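Local coordinates for probable M18 family aminopeptidase 1 (Thermotoga maritima, PDB 2GLF), which probably acts as a zinc-dependent aminopeptidase of the M18 family, removing residues from the N-terminus of peptides, here with manganese in its metal sites, at residues I273-E278 and A290-K295; G85-V90 and N319-S324. All coordinates share one frame; numbering follows the deposited sequence.

Contact 1: I273-E278 and A290-K295; sequences IFFDKE and ARFYLK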
# COMPACT_ATOMS: atom_id res chain seq x y z
N ILE A 273 4.40 -43.59 31.51
CA ILE A 273 4.45 -43.94 30.10
C ILE A 273 5.18 -42.84 29.32
O ILE A 273 4.95 -41.65 29.54
CB ILE A 273 3.04 -44.12 29.55
CG1 ILE A 273 2.30 -45.13 30.40
CG2 ILE A 273 3.10 -44.62 28.12
CD1 ILE A 273 0.82 -45.15 30.15
N PHE A 274 6.06 -43.26 28.43
CA PHE A 274 6.86 -42.33 27.64
C PHE A 274 6.52 -42.44 26.16
O PHE A 274 6.78 -43.47 25.54
CB PHE A 274 8.33 -42.64 27.86
CG PHE A 274 8.77 -42.47 29.29
CD1 PHE A 274 9.57 -43.42 29.89
CD2 PHE A 274 8.43 -41.33 30.00
CE1 PHE A 274 10.03 -43.24 31.20
CE2 PHE A 274 8.88 -41.15 31.30
CZ PHE A 274 9.69 -42.10 31.90
N PHE A 275 5.95 -41.38 25.59
CA PHE A 275 5.57 -41.41 24.18
C PHE A 275 6.51 -40.68 23.24
O PHE A 275 7.33 -39.87 23.66
CB PHE A 275 4.16 -40.86 23.99
CG PHE A 275 3.10 -41.65 24.71
CD1 PHE A 275 2.71 -41.29 26.00
CD2 PHE A 275 2.50 -42.74 24.11
CE1 PHE A 275 1.73 -42.01 26.67
CE2 PHE A 275 1.51 -43.47 24.77
CZ PHE A 275 1.12 -43.10 26.05
N ASP A 276 6.35 -40.99 21.96
CA ASP A 276 7.14 -40.40 20.88
C ASP A 276 6.10 -39.74 19.96
O ASP A 276 4.91 -40.01 20.09
CB ASP A 276 7.92 -41.55 20.19
CG ASP A 276 8.29 -41.29 18.73
OD1 ASP A 276 7.85 -42.09 17.87
OD2 ASP A 276 9.02 -40.32 18.42
N LYS A 277 6.53 -38.84 19.08
CA LYS A 277 5.61 -38.19 18.15
C LYS A 277 4.69 -37.10 18.71
O LYS A 277 3.83 -36.60 18.00
CB LYS A 277 4.74 -39.24 17.44
CG LYS A 277 5.29 -39.77 16.13
CD LYS A 277 6.70 -40.29 16.28
CE LYS A 277 7.21 -41.01 15.03
NZ LYS A 277 7.39 -40.09 13.88
N GLU A 278 4.85 -36.71 19.98
CA GLU A 278 3.97 -35.67 20.52
C GLU A 278 4.21 -34.34 19.80
O GLU A 278 3.26 -33.63 19.49
CB GLU A 278 4.21 -35.48 22.02
CG GLU A 278 4.84 -34.14 22.38
CD GLU A 278 3.86 -32.99 22.44
OE1 GLU A 278 4.31 -31.83 22.59
OE2 GLU A 278 2.64 -33.25 22.36
N ALA A 290 -2.53 -44.46 20.49
CA ALA A 290 -1.85 -45.40 19.61
C ALA A 290 -2.08 -46.85 20.01
O ALA A 290 -1.35 -47.75 19.60
CB ALA A 290 -0.36 -45.12 19.59
N ARG A 291 -3.10 -47.08 20.83
CA ARG A 291 -3.46 -48.42 21.28
C ARG A 291 -2.46 -49.01 22.27
O ARG A 291 -2.86 -49.64 23.25
CB ARG A 291 -3.62 -49.36 20.09
CG ARG A 291 -4.35 -50.66 20.43
CD ARG A 291 -4.62 -51.50 19.20
NE ARG A 291 -5.44 -52.67 19.51
CZ ARG A 291 -6.75 -52.63 19.74
NH1 ARG A 291 -7.40 -51.48 19.69
NH2 ARG A 291 -7.41 -53.75 20.03
N PHE A 292 -1.18 -48.81 22.01
CA PHE A 292 -0.11 -49.31 22.87
C PHE A 292 -0.41 -49.17 24.37
O PHE A 292 -0.20 -50.10 25.17
CB PHE A 292 1.18 -48.55 22.55
CG PHE A 292 2.27 -48.74 23.56
CD1 PHE A 292 2.78 -50.01 23.82
CD2 PHE A 292 2.81 -47.65 24.23
CE1 PHE A 292 3.81 -50.18 24.74
CE2 PHE A 292 3.84 -47.81 25.15
CZ PHE A 292 4.34 -49.08 25.41
N TYR A 293 -0.90 -48.00 24.75
CA TYR A 293 -1.25 -47.68 26.13
C TYR A 293 -2.30 -48.62 26.71
O TYR A 293 -2.15 -49.13 27.82
CB TYR A 293 -1.72 -46.24 26.19
CG TYR A 293 -2.42 -45.84 27.46
CD1 TYR A 293 -1.86 -46.10 28.71
CD2 TYR A 293 -3.62 -45.13 27.41
CE1 TYR A 293 -2.48 -45.66 29.88
CE2 TYR A 293 -4.25 -44.69 28.57
CZ TYR A 293 -3.67 -44.95 29.80
OH TYR A 293 -4.28 -44.48 30.95
N LEU A 294 -3.39 -48.84 25.98
CA LEU A 294 -4.43 -49.73 26.47
C LEU A 294 -4.03 -51.19 26.28
O LEU A 294 -4.44 -52.05 27.05
CB LEU A 294 -5.74 -49.44 25.75
CG LEU A 294 -6.28 -48.04 26.05
CD1 LEU A 294 -7.71 -47.95 25.55
CD2 LEU A 294 -6.22 -47.76 27.56
N LYS A 295 -3.22 -51.45 25.27
CA LYS A 295 -2.75 -52.80 25.01
C LYS A 295 -1.86 -53.20 26.17
O LYS A 295 -1.78 -54.38 26.52
CB LYS A 295 -1.95 -52.85 23.71
CG LYS A 295 -1.21 -54.15 23.49
CD LYS A 295 -0.63 -54.22 22.10
CE LYS A 295 0.49 -55.24 22.03
NZ LYS A 295 1.65 -54.82 22.87
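Ile273 and Phe275, on strand 270-275 of the central mixed sheet in the metallopeptidase core, pack against Phe292 and Tyr293 in the first turn of helix 292-303, making a strand-to-helix hydrophobic layer near the metal site. No hydrogen bond crosses it; aromatic and aliphatic carbon does all the work. The Phe275 ring reaches out from the strand, and Tyr293 CB lies near the plane of that ring, at its edge, 4.2 Å from Phe275 CZ. Phe292 approaches the same ring through CD2, while Phe275 CE2 in turn comes to the edge of the Phe292 ring. The Ile273 side chain crosses that of Tyr293 at about a right angle. Phe407 packs on the same cluster, its ring inclined to those of both Phe275 and Tyr293. Phe275 also comes close to His92, a metal ligand. At the helix start, Arg291 takes the N-cap position and turns outward to salt bridges with Glu310 and Asp314 of a second subunit. In Ile273 the CG2 methyl stands opposite the backbone N across the CA-CB bond, and this branch meets Phe292 CE2 at 4.4 Å.

Contact 2: G85-V90 and N319-S324; sequences GLNLVV and NTSVIS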
# COMPACT_ATOMS: atom_id res chain seq x y z
N GLY A 85 -7.65 -48.81 39.76
CA GLY A 85 -7.03 -47.74 39.00
C GLY A 85 -5.58 -47.56 39.38
O GLY A 85 -5.08 -48.26 40.27
N LEU A 86 -4.88 -46.66 38.71
CA LEU A 86 -3.49 -46.41 39.04
C LEU A 86 -3.13 -44.95 38.89
O LEU A 86 -3.89 -44.18 38.31
CB LEU A 86 -2.55 -47.29 38.20
CG LEU A 86 -2.65 -47.45 36.67
CD1 LEU A 86 -1.60 -48.47 36.22
CD2 LEU A 86 -4.04 -47.94 36.27
N ASN A 87 -1.99 -44.57 39.46
CA ASN A 87 -1.51 -43.20 39.37
C ASN A 87 -0.41 -43.13 38.32
O ASN A 87 0.73 -43.53 38.57
CB ASN A 87 -0.97 -42.74 40.73
CG ASN A 87 -2.07 -42.29 41.67
OD1 ASN A 87 -3.26 -42.42 41.37
ND2 ASN A 87 -1.68 -41.75 42.82
N LEU A 88 -0.77 -42.65 37.14
CA LEU A 88 0.17 -42.54 36.05
C LEU A 88 0.58 -41.11 35.77
O LEU A 88 -0.24 -40.20 35.83
CB LEU A 88 -0.43 -43.09 34.76
CG LEU A 88 -0.85 -44.55 34.69
CD1 LEU A 88 -1.48 -44.78 33.32
CD2 LEU A 88 0.35 -45.45 34.90
N VAL A 89 1.85 -40.93 35.48
CA VAL A 89 2.36 -39.62 35.10
C VAL A 89 2.90 -39.94 33.71
O VAL A 89 3.64 -40.92 33.53
CB VAL A 89 3.47 -39.16 36.07
CG1 VAL A 89 4.52 -40.23 36.20
CG2 VAL A 89 4.09 -37.87 35.58
N VAL A 90 2.51 -39.16 32.71
CA VAL A 90 2.96 -39.41 31.34
C VAL A 90 3.70 -38.25 30.73
O VAL A 90 3.41 -37.08 31.02
CB VAL A 90 1.77 -39.75 30.43
CG1 VAL A 90 1.07 -40.98 30.95
CG2 VAL A 90 0.80 -38.58 30.36
N ASN A 319 -11.18 -45.06 37.18
CA ASN A 319 -10.39 -44.63 38.31
C ASN A 319 -9.07 -44.33 37.60
O ASN A 319 -9.04 -44.33 36.36
CB ASN A 319 -10.21 -45.76 39.31
CG ASN A 319 -11.55 -46.36 39.75
OD1 ASN A 319 -12.45 -45.65 40.19
ND2 ASN A 319 -11.67 -47.67 39.61
N THR A 320 -8.00 -44.09 38.33
CA THR A 320 -6.72 -43.78 37.68
C THR A 320 -6.58 -42.29 37.43
O THR A 320 -7.24 -41.71 36.58
CB THR A 320 -6.54 -44.49 36.30
OG1 THR A 320 -6.49 -45.91 36.49
CG2 THR A 320 -5.25 -44.02 35.62
N SER A 321 -5.69 -41.67 38.19
CA SER A 321 -5.44 -40.25 38.05
C SER A 321 -4.24 -40.13 37.13
O SER A 321 -3.24 -40.82 37.31
CB SER A 321 -5.12 -39.66 39.42
OG SER A 321 -6.10 -40.04 40.36
N VAL A 322 -4.36 -39.27 36.12
CA VAL A 322 -3.26 -39.08 35.18
C VAL A 322 -2.68 -37.68 35.31
O VAL A 322 -3.39 -36.69 35.31
CB VAL A 322 -3.72 -39.31 33.71
CG1 VAL A 322 -2.58 -39.02 32.75
CG2 VAL A 322 -4.21 -40.73 33.52
N ILE A 323 -1.36 -37.63 35.44
CA ILE A 323 -0.65 -36.37 35.53
C ILE A 323 0.07 -36.24 34.20
O ILE A 323 0.93 -37.06 33.86
CB ILE A 323 0.42 -36.38 36.64
CG1 ILE A 323 -0.22 -36.69 37.99
CG2 ILE A 323 1.14 -35.02 36.67
CD1 ILE A 323 -1.16 -35.65 38.48
N SER A 324 -0.31 -35.23 33.43
CA SER A 324 0.31 -34.96 32.14
C SER A 324 1.61 -34.20 32.41
O SER A 324 1.58 -33.00 32.68
CB SER A 324 -0.64 -34.11 31.29
OG SER A 324 -0.07 -33.82 30.02
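Leu86 N donates a hydrogen bond to Thr320 OG1 at 2.8 Å, a side chain standing in for a backbone acceptor where the two segments come together. The same OG1 is also hydrogen-bonded to Val316 O, in helix 310-318, so one hydroxyl joins helix and incoming strand. Thr320 is turned with OG1 beside its own backbone N (chi1 -65°), which points the hydroxyl at Leu86 N. An alanine here, lacking the hydroxyl, would probably leave Leu86 N without its acceptor and Val316 O without this partner. Beyond it backbone bonds take over: Leu88 N to Ser321 O, then Ile323 N to Leu88 O at 2.8 Å and nearly straight (166°), then Val90 N to Ile323 O at 2.9 Å. Leu88 thus bonds through both its N and its O, as in parallel pairing, and strands 87-92 and 321-329 run side by side in the middle of the mixed sheet. Gly85 CA lies 3.8 Å from Asn319 CB; a side chain on Gly85 would run into Asn319 and Thr320 N, and its phi is positive. On one face Val89 CG2 packs on Ile323 CB, with Tyr443 of helix 433-449 touching both. Asn87 ND2 is held there by Met447 O and the C-terminal carboxylate of Leu450. On the other face Val90 CG2 meets Val322 CG1 at 4.2 Å, and Ser324 OG is hydrogen-bonded to Asp416 OD2.

How the contacts relate
Both contacts are buried and share one sheet, in which strand 87-92 lies between 270-275 and 321-329. Contact 2 pairs two strands within that sheet and rests mainly on backbone hydrogen bonds, with one to a threonine hydroxyl at its start, whereas contact 1 lays a helix against it with carbon packing alone. They meet directly: Leu88 CD1 lies 3.9 Å from Ile273 CD1 and 3.7 Å from Tyr293 OH, so the Leu88 and Val90 side of contact 2 continues into the layer under helix 292-303. Contact 1 closes a short excursion in sequence, nested inside the far longer one closed by contact 2. A second subunit reaches the margin of contact 1, whereas contact 2 stays within its own chain.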